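Phosphoribosylformylglycinamidine synthase 2 (PDB 3VIU) belongs to the AIR synthase related (PurM-like) family, with two pairs of N- and C-terminal domains, and binds ADP and a magnesium ion. Local coordinates at residues Y637-G649 / R685-T699. Sequence-based numbering, arbitrary orientation.
Sequences YGVGATVEVREEG and RVLGETGGKSLTVLT
V643 sits between L687 and V697, its CG1 lying 3.8 Å from L687 CB while CG2 meets V697 CG2 at 4.1 Å. The packing tightens further along, where V645 turns CG1 into the position between its backbone N and carbonyl carbon (chi1 62°). This methyl comes alongside T699 CG2 at 3.3 Å and reaches V697 CG1 at 3.5 Å; L653 of helix 650-653 also touches V645. Backbone bonds hold strand 641-644 on both sides: T642 pairs with E689, and E644 N donates to L687 O, whereas A641 and V643 each exchange bonds with strand 694-699.

Strand 641-644 is thus inserted between two consecutive strands, antiparallel to 685-690 and parallel to 694-699, within the mixed seven-stranded sheet of an AIR synthase related C-terminal domain. The same strand order recurs in the sheet that contains 196-201 and 350-356. At L687 and G688 a classic bulge opposite L564 interrupts strand 685-690.

The other face is more open. T642 and T696 lie side by side there, and a water links T642 OG1 (2.7 Å) to G691 O (2.6 Å) near the glycine-rich turn, where G640 bonds with both G691 and G692. At the far end, the R646 guanidinium lies on that of R685, with centres 3.6 Å apart and planes at 27°. E644 probably offsets these neighbouring positive charges: its OE1 takes a weak salt-bridging bond from R685 NH2 (3.4 Å) and forms a long ion pair with R646, while E570 binds R685 NH1.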
ATOM      1  N   TYR A 637      22.443   1.314 -16.288  1.00 15.51           N
ATOM      2  CA  TYR A 637      23.257   0.903 -17.434  1.00 14.97           C
ATOM      3  C   TYR A 637      24.685   1.417 -17.421  1.00 15.13           C
ATOM      4  O   TYR A 637      25.441   1.155 -18.349  1.00 16.38           O
ATOM      5  CB  TYR A 637      22.591   1.357 -18.729  1.00 15.02           C
ATOM      6  CG  TYR A 637      21.240   0.732 -18.962  1.00 17.15           C
ATOM      7  CD1 TYR A 637      21.130  -0.546 -19.511  1.00 16.73           C
ATOM      8  CD2 TYR A 637      20.069   1.409 -18.612  1.00 16.75           C
ATOM      9  CE1 TYR A 637      19.889  -1.138 -19.709  1.00 17.70           C
ATOM     10  CE2 TYR A 637      18.825   0.827 -18.801  1.00 17.74           C
ATOM     11  CZ  TYR A 637      18.740  -0.447 -19.353  1.00 18.08           C
ATOM     12  OH  TYR A 637      17.508  -1.025 -19.559  1.00 18.13           O
ATOM     13  N   GLY A 638      25.060   2.155 -16.385  1.00 15.25           N
ATOM     14  CA  GLY A 638      26.418   2.666 -16.314  1.00 15.28           C
ATOM     15  C   GLY A 638      26.732   3.747 -17.336  1.00 16.62           C
ATOM     16  O   GLY A 638      27.879   3.902 -17.757  1.00 17.79           O
ATOM     17  N   VAL A 639      25.709   4.491 -17.741  1.00 15.31           N
ATOM     18  CA  VAL A 639      25.857   5.577 -18.700  1.00 14.21           C
ATOM     19  C   VAL A 639      25.774   6.891 -17.914  1.00 15.46           C
ATOM     20  O   VAL A 639      24.779   7.139 -17.222  1.00 16.66           O
ATOM     21  CB  VAL A 639      24.728   5.510 -19.755  1.00 16.02           C
ATOM     22  CG1 VAL A 639      24.706   6.779 -20.596  1.00 13.84           C
ATOM     23  CG2 VAL A 639      24.924   4.281 -20.635  1.00 11.38           C
ATOM     24  N   GLY A 640      26.815   7.720 -18.013  1.00 13.59           N
ATOM     25  CA  GLY A 640      26.851   8.976 -17.279  1.00 11.68           C
ATOM     26  C   GLY A 640      26.127  10.138 -17.927  1.00 13.36           C
ATOM     27  O   GLY A 640      25.378   9.949 -18.887  1.00 14.31           O
ATOM     28  N   ALA A 641      26.342  11.345 -17.405  1.00 12.59           N
ATOM     29  CA  ALA A 641      25.708  12.542 -17.963  1.00 11.53           C
ATOM     30  C   ALA A 641      26.557  13.782 -17.734  1.00 11.27           C
ATOM     31  O   ALA A 641      27.376  13.825 -16.814  1.00 11.44           O
ATOM     32  CB  ALA A 641      24.325  12.744 -17.361  1.00  7.93           C
ATOM     33  N   THR A 642      26.353  14.781 -18.586  1.00  9.90           N
ATOM     34  CA  THR A 642      27.068  16.054 -18.513  1.00 10.29           C
ATOM     35  C   THR A 642      26.027  17.157 -18.634  1.00  9.59           C
ATOM     36  O   THR A 642      25.315  17.240 -19.626  1.00 11.11           O
ATOM     37  CB  THR A 642      28.103  16.199 -19.656  1.00  9.66           C
ATOM     38  OG1 THR A 642      29.060  15.132 -19.579  1.00 11.03           O
ATOM     39  CG2 THR A 642      28.833  17.526 -19.540  1.00  4.69           C
ATOM     40  N   VAL A 643      25.940  18.007 -17.623  1.00 10.53           N
ATOM     41  CA  VAL A 643      24.938  19.058 -17.627  1.00 13.38           C
ATOM     42  C   VAL A 643      25.398  20.349 -16.970  1.00 14.46           C
ATOM     43  O   VAL A 643      26.490  20.437 -16.425  1.00 12.26           O
ATOM     44  CB  VAL A 643      23.676  18.591 -16.872  1.00 15.11           C
ATOM     45  CG1 VAL A 643      23.144  17.292 -17.475  1.00 18.36           C
ATOM     46  CG2 VAL A 643      24.005  18.383 -15.402  1.00 14.15           C
ATOM     47  N   GLU A 644      24.535  21.354 -17.031  1.00 18.45           N
ATOM     48  CA  GLU A 644      24.806  22.632 -16.405  1.00 21.22           C
ATOM     49  C   GLU A 644      23.640  23.039 -15.511  1.00 22.75           C
ATOM     50  O   GLU A 644      22.491  23.034 -15.936  1.00 22.83           O
ATOM     51  CB  GLU A 644      24.999  23.736 -17.439  1.00 22.39           C
ATOM     52  CG  GLU A 644      25.025  25.118 -16.778  1.00 26.85           C
ATOM     53  CD  GLU A 644      24.672  26.240 -17.721  1.00 29.82           C
ATOM     54  OE1 GLU A 644      23.599  26.160 -18.357  1.00 31.36           O
ATOM     55  OE2 GLU A 644      25.463  27.205 -17.818  1.00 32.45           O
ATOM     56  N   VAL A 645      23.933  23.397 -14.272  1.00 25.11           N
ATOM     57  CA  VAL A 645      22.891  23.849 -13.371  1.00 28.29           C
ATOM     58  C   VAL A 645      23.210  25.318 -13.137  1.00 29.43           C
ATOM     59  O   VAL A 645      24.286  25.655 -12.645  1.00 29.88           O
ATOM     60  CB  VAL A 645      22.898  23.058 -12.045  1.00 27.45           C
ATOM     61  CG1 VAL A 645      24.200  23.270 -11.310  1.00 31.27           C
ATOM     62  CG2 VAL A 645      21.736  23.486 -11.189  1.00 29.05           C
ATOM     63  N   ARG A 646      22.277  26.189 -13.507  1.00 31.78           N
ATOM     64  CA  ARG A 646      22.476  27.630 -13.385  1.00 34.51           C
ATOM     65  C   ARG A 646      22.498  28.229 -11.997  1.00 35.77           C
ATOM     66  O   ARG A 646      23.006  29.333 -11.801  1.00 35.06           O
ATOM     67  CB  ARG A 646      21.444  28.360 -14.232  1.00 35.71           C
ATOM     68  CG  ARG A 646      21.715  28.176 -15.693  1.00 40.29           C
ATOM     69  CD  ARG A 646      20.769  28.964 -16.546  1.00 45.14           C
ATOM     70  NE  ARG A 646      21.066  28.736 -17.954  1.00 48.76           N
ATOM     71  CZ  ARG A 646      20.260  29.076 -18.949  1.00 50.87           C
ATOM     72  NH1 ARG A 646      19.096  29.668 -18.693  1.00 51.36           N
ATOM     73  NH2 ARG A 646      20.613  28.806 -20.195  1.00 51.14           N
ATOM     74  N   GLU A 647      21.951  27.516 -11.027  1.00 37.35           N
ATOM     75  CA  GLU A 647      21.954  28.035  -9.676  1.00 38.75           C
ATOM     76  C   GLU A 647      22.810  27.151  -8.805  1.00 39.05           C
ATOM     77  O   GLU A 647      22.699  25.930  -8.850  1.00 39.59           O
ATOM     78  CB  GLU A 647      20.540  28.065  -9.122  1.00 41.56           C
ATOM     79  CG  GLU A 647      19.586  28.890  -9.941  1.00 46.10           C
ATOM     80  CD  GLU A 647      18.156  28.660  -9.525  1.00 49.50           C
ATOM     81  OE1 GLU A 647      17.638  27.551  -9.780  1.00 50.05           O
ATOM     82  OE2 GLU A 647      17.555  29.584  -8.935  1.00 51.34           O
ATOM     83  N   GLU A 648      23.691  27.764  -8.031  1.00 40.21           N
ATOM     84  CA  GLU A 648      24.516  26.991  -7.123  1.00 39.41           C
ATOM     85  C   GLU A 648      23.805  27.115  -5.785  1.00 36.17           C
ATOM     86  O   GLU A 648      22.839  27.872  -5.657  1.00 34.18           O
ATOM     87  CB  GLU A 648      25.934  27.559  -7.053  1.00 42.90           C
ATOM     88  CG  GLU A 648      27.005  26.560  -7.461  1.00 47.37           C
ATOM     89  CD  GLU A 648      27.364  25.577  -6.356  1.00 51.53           C
ATOM     90  OE1 GLU A 648      26.438  25.030  -5.717  1.00 52.63           O
ATOM     91  OE2 GLU A 648      28.577  25.342  -6.131  1.00 53.71           O
ATOM     92  N   GLY A 649      24.277  26.379  -4.792  1.00 33.70           N
ATOM     93  CA  GLY A 649      23.638  26.425  -3.497  1.00 29.82           C
ATOM     94  C   GLY A 649      22.900  25.122  -3.293  1.00 28.28           C
ATOM     95  O   GLY A 649      22.441  24.493  -4.246  1.00 26.69           O
ATOM     96  N   ARG A 685      13.930  23.042 -18.937  1.00 27.22           N
ATOM     97  CA  ARG A 685      15.314  23.375 -19.252  1.00 27.72           C
ATOM     98  C   ARG A 685      16.050  22.221 -19.903  1.00 26.37           C
ATOM     99  O   ARG A 685      15.796  21.050 -19.610  1.00 26.32           O
ATOM    100  CB  ARG A 685      16.082  23.780 -17.991  1.00 30.79           C
ATOM    101  CG  ARG A 685      15.893  25.225 -17.549  1.00 36.76           C
ATOM    102  CD  ARG A 685      17.212  25.805 -17.029  1.00 38.33           C
ATOM    103  NE  ARG A 685      18.189  25.983 -18.103  1.00 39.61           N
ATOM    104  CZ  ARG A 685      19.471  25.627 -18.027  1.00 39.59           C
ATOM    105  NH1 ARG A 685      19.954  25.062 -16.924  1.00 36.58           N
ATOM    106  NH2 ARG A 685      20.271  25.835 -19.065  1.00 40.06           N
ATOM    107  N   VAL A 686      16.966  22.570 -20.797  1.00 25.53           N
ATOM    108  CA  VAL A 686      17.794  21.592 -21.479  1.00 24.49           C
ATOM    109  C   VAL A 686      19.119  21.592 -20.717  1.00 22.86           C
ATOM    110  O   VAL A 686      19.993  22.411 -20.983  1.00 23.99           O
ATOM    111  CB  VAL A 686      18.051  21.998 -22.947  1.00 25.12           C
ATOM    112  CG1 VAL A 686      18.886  20.929 -23.637  1.00 23.19           C
ATOM    113  CG2 VAL A 686      16.724  22.194 -23.675  1.00 22.94           C
ATOM    114  N   LEU A 687      19.252  20.668 -19.771  1.00 20.41           N
ATOM    115  CA  LEU A 687      20.445  20.566 -18.936  1.00 18.90           C
ATOM    116  C   LEU A 687      21.725  20.131 -19.634  1.00 19.11           C
ATOM    117  O   LEU A 687      22.796  20.659 -19.325  1.00 19.80           O
ATOM    118  CB  LEU A 687      20.179  19.619 -17.764  1.00 17.12           C
ATOM    119  CG  LEU A 687      18.934  19.936 -16.930  1.00 17.51           C
ATOM    120  CD1 LEU A 687      18.794  18.892 -15.845  1.00 18.06           C
ATOM    121  CD2 LEU A 687      19.026  21.333 -16.332  1.00 15.05           C
ATOM    122  N   GLY A 688      21.620  19.165 -20.549  1.00 18.24           N
ATOM    123  CA  GLY A 688      22.792  18.677 -21.264  1.00 17.69           C
ATOM    124  C   GLY A 688      22.559  17.373 -22.014  1.00 18.35           C
ATOM    125  O   GLY A 688      21.529  17.201 -22.668  1.00 19.60           O
ATOM    126  N   GLU A 689      23.515  16.450 -21.932  1.00 17.57           N
ATOM    127  CA  GLU A 689      23.388  15.161 -22.612  1.00 20.03           C
ATOM    128  C   GLU A 689      23.907  13.988 -21.785  1.00 19.48           C
ATOM    129  O   GLU A 689      24.572  14.173 -20.765  1.00 20.37           O
ATOM    130  CB  GLU A 689      24.108  15.182 -23.973  1.00 20.10           C
ATOM    131  CG  GLU A 689      25.554  15.647 -23.943  1.00 21.70           C
ATOM    132  CD  GLU A 689      26.288  15.391 -25.260  1.00 25.74           C
ATOM    133  OE1 GLU A 689      25.634  15.395 -26.324  1.00 27.14           O
ATOM    134  OE2 GLU A 689      27.527  15.197 -25.236  1.00 27.52           O
ATOM    135  N   THR A 690      23.602  12.778 -22.239  1.00 17.37           N
ATOM    136  CA  THR A 690      24.040  11.574 -21.545  1.00 16.75           C
ATOM    137  C   THR A 690      25.342  11.076 -22.142  1.00 17.71           C
ATOM    138  O   THR A 690      25.762  11.536 -23.208  1.00 18.15           O
ATOM    139  CB  THR A 690      22.998  10.439 -21.664  1.00 14.96           C
ATOM    140  OG1 THR A 690      22.756  10.155 -23.052  1.00 16.46           O
ATOM    141  CG2 THR A 690      21.695  10.837 -20.996  1.00 11.73           C
ATOM    142  N   GLY A 691      25.977  10.136 -21.450  1.00 16.85           N
ATOM    143  CA  GLY A 691      27.215   9.569 -21.941  1.00 15.43           C
ATOM    144  C   GLY A 691      28.377   9.641 -20.973  1.00 15.83           C
ATOM    145  O   GLY A 691      28.372  10.429 -20.023  1.00 13.84           O
ATOM    146  N   GLY A 692      29.374   8.796 -21.221  1.00 13.74           N
ATOM    147  CA  GLY A 692      30.566   8.780 -20.398  1.00 13.81           C
ATOM    148  C   GLY A 692      30.456   7.995 -19.113  1.00 15.62           C
ATOM    149  O   GLY A 692      29.404   7.442 -18.798  1.00 16.52           O
ATOM    150  N   LYS A 693      31.555   7.950 -18.367  1.00 16.42           N
ATOM    151  CA  LYS A 693      31.592   7.234 -17.105  1.00 16.35           C
ATOM    152  C   LYS A 693      31.726   8.195 -15.937  1.00 16.06           C
ATOM    153  O   LYS A 693      32.425   7.920 -14.961  1.00 14.08           O
ATOM    154  CB  LYS A 693      32.739   6.219 -17.090  1.00 18.76           C
ATOM    155  CG  LYS A 693      32.474   4.976 -17.937  1.00 22.79           C
ATOM    156  CD  LYS A 693      33.216   5.028 -19.266  1.00 25.48           C
ATOM    157  CE  LYS A 693      32.991   3.747 -20.077  1.00 30.55           C
ATOM    158  NZ  LYS A 693      33.895   3.647 -21.269  1.00 29.77           N
ATOM    159  N   SER A 694      31.053   9.333 -16.055  1.00 15.25           N
ATOM    160  CA  SER A 694      31.054  10.332 -14.998  1.00 16.25           C
ATOM    161  C   SER A 694      29.766  11.128 -14.993  1.00 14.81           C
ATOM    162  O   SER A 694      29.026  11.150 -15.973  1.00 14.51           O
ATOM    163  CB  SER A 694      32.212  11.320 -15.169  1.00 17.80           C
ATOM    164  OG  SER A 694      33.454  10.731 -14.826  1.00 27.36           O
ATOM    165  N   LEU A 695      29.491  11.750 -13.857  1.00 13.25           N
ATOM    166  CA  LEU A 695      28.357  12.646 -13.737  1.00 11.51           C
ATOM    167  C   LEU A 695      29.117  13.965 -13.631  1.00 10.98           C
ATOM    168  O   LEU A 695      29.938  14.138 -12.725  1.00 10.54           O
ATOM    169  CB  LEU A 695      27.561  12.394 -12.459  1.00  9.44           C
ATOM    170  CG  LEU A 695      26.536  13.494 -12.180  1.00  9.15           C
ATOM    171  CD1 LEU A 695      25.561  13.572 -13.345  1.00 10.41           C
ATOM    172  CD2 LEU A 695      25.790  13.221 -10.877  1.00  8.93           C
ATOM    173  N   THR A 696      28.881  14.870 -14.574  1.00 11.02           N
ATOM    174  CA  THR A 696      29.566  16.157 -14.598  1.00 11.01           C
ATOM    175  C   THR A 696      28.553  17.301 -14.572  1.00 11.72           C
ATOM    176  O   THR A 696      27.642  17.358 -15.403  1.00 11.24           O
ATOM    177  CB  THR A 696      30.449  16.263 -15.856  1.00 12.81           C
ATOM    178  OG1 THR A 696      31.392  15.188 -15.858  1.00 13.84           O
ATOM    179  CG2 THR A 696      31.204  17.591 -15.888  1.00 11.55           C
ATOM    180  N   VAL A 697      28.718  18.215 -13.619  1.00 10.37           N
ATOM    181  CA  VAL A 697      27.784  19.321 -13.473  1.00 11.69           C
ATOM    182  C   VAL A 697      28.445  20.692 -13.474  1.00 13.61           C
ATOM    183  O   VAL A 697      29.211  21.025 -12.566  1.00 13.59           O
ATOM    184  CB  VAL A 697      26.970  19.194 -12.155  1.00 12.95           C
ATOM    185  CG1 VAL A 697      25.933  20.312 -12.083  1.00 10.65           C
ATOM    186  CG2 VAL A 697      26.301  17.811 -12.067  1.00  8.47           C
ATOM    187  N   LEU A 698      28.143  21.491 -14.491  1.00 14.55           N
ATOM    188  CA  LEU A 698      28.699  22.829 -14.567  1.00 16.07           C
ATOM    189  C   LEU A 698      27.793  23.763 -13.777  1.00 17.41           C
ATOM    190  O   LEU A 698      26.572  23.747 -13.940  1.00 17.65           O
ATOM    191  CB  LEU A 698      28.801  23.301 -16.025  1.00 14.31           C
ATOM    192  CG  LEU A 698      29.284  24.744 -16.239  1.00 12.76           C
ATOM    193  CD1 LEU A 698      30.681  24.925 -15.684  1.00 10.16           C
ATOM    194  CD2 LEU A 698      29.265  25.077 -17.710  1.00 12.39           C
ATOM    195  N   THR A 699      28.400  24.546 -12.891  1.00 19.59           N
ATOM    196  CA  THR A 699      27.675  25.520 -12.078  1.00 20.75           C
ATOM    197  C   THR A 699      28.370  26.852 -12.338  1.00 21.66           C
ATOM    198  O   THR A 699      29.481  26.885 -12.865  1.00 21.19           O
ATOM    199  CB  THR A 699      27.789  25.234 -10.560  1.00 19.78           C
ATOM    200  OG1 THR A 699      29.158  25.369 -10.157  1.00 22.70           O
ATOM    201  CG2 THR A 699      27.303  23.840 -10.223  1.00 17.77           C
TER
HETATM  202  O   HOH W   1      27.806  12.906 -20.576  1.00 22.47           O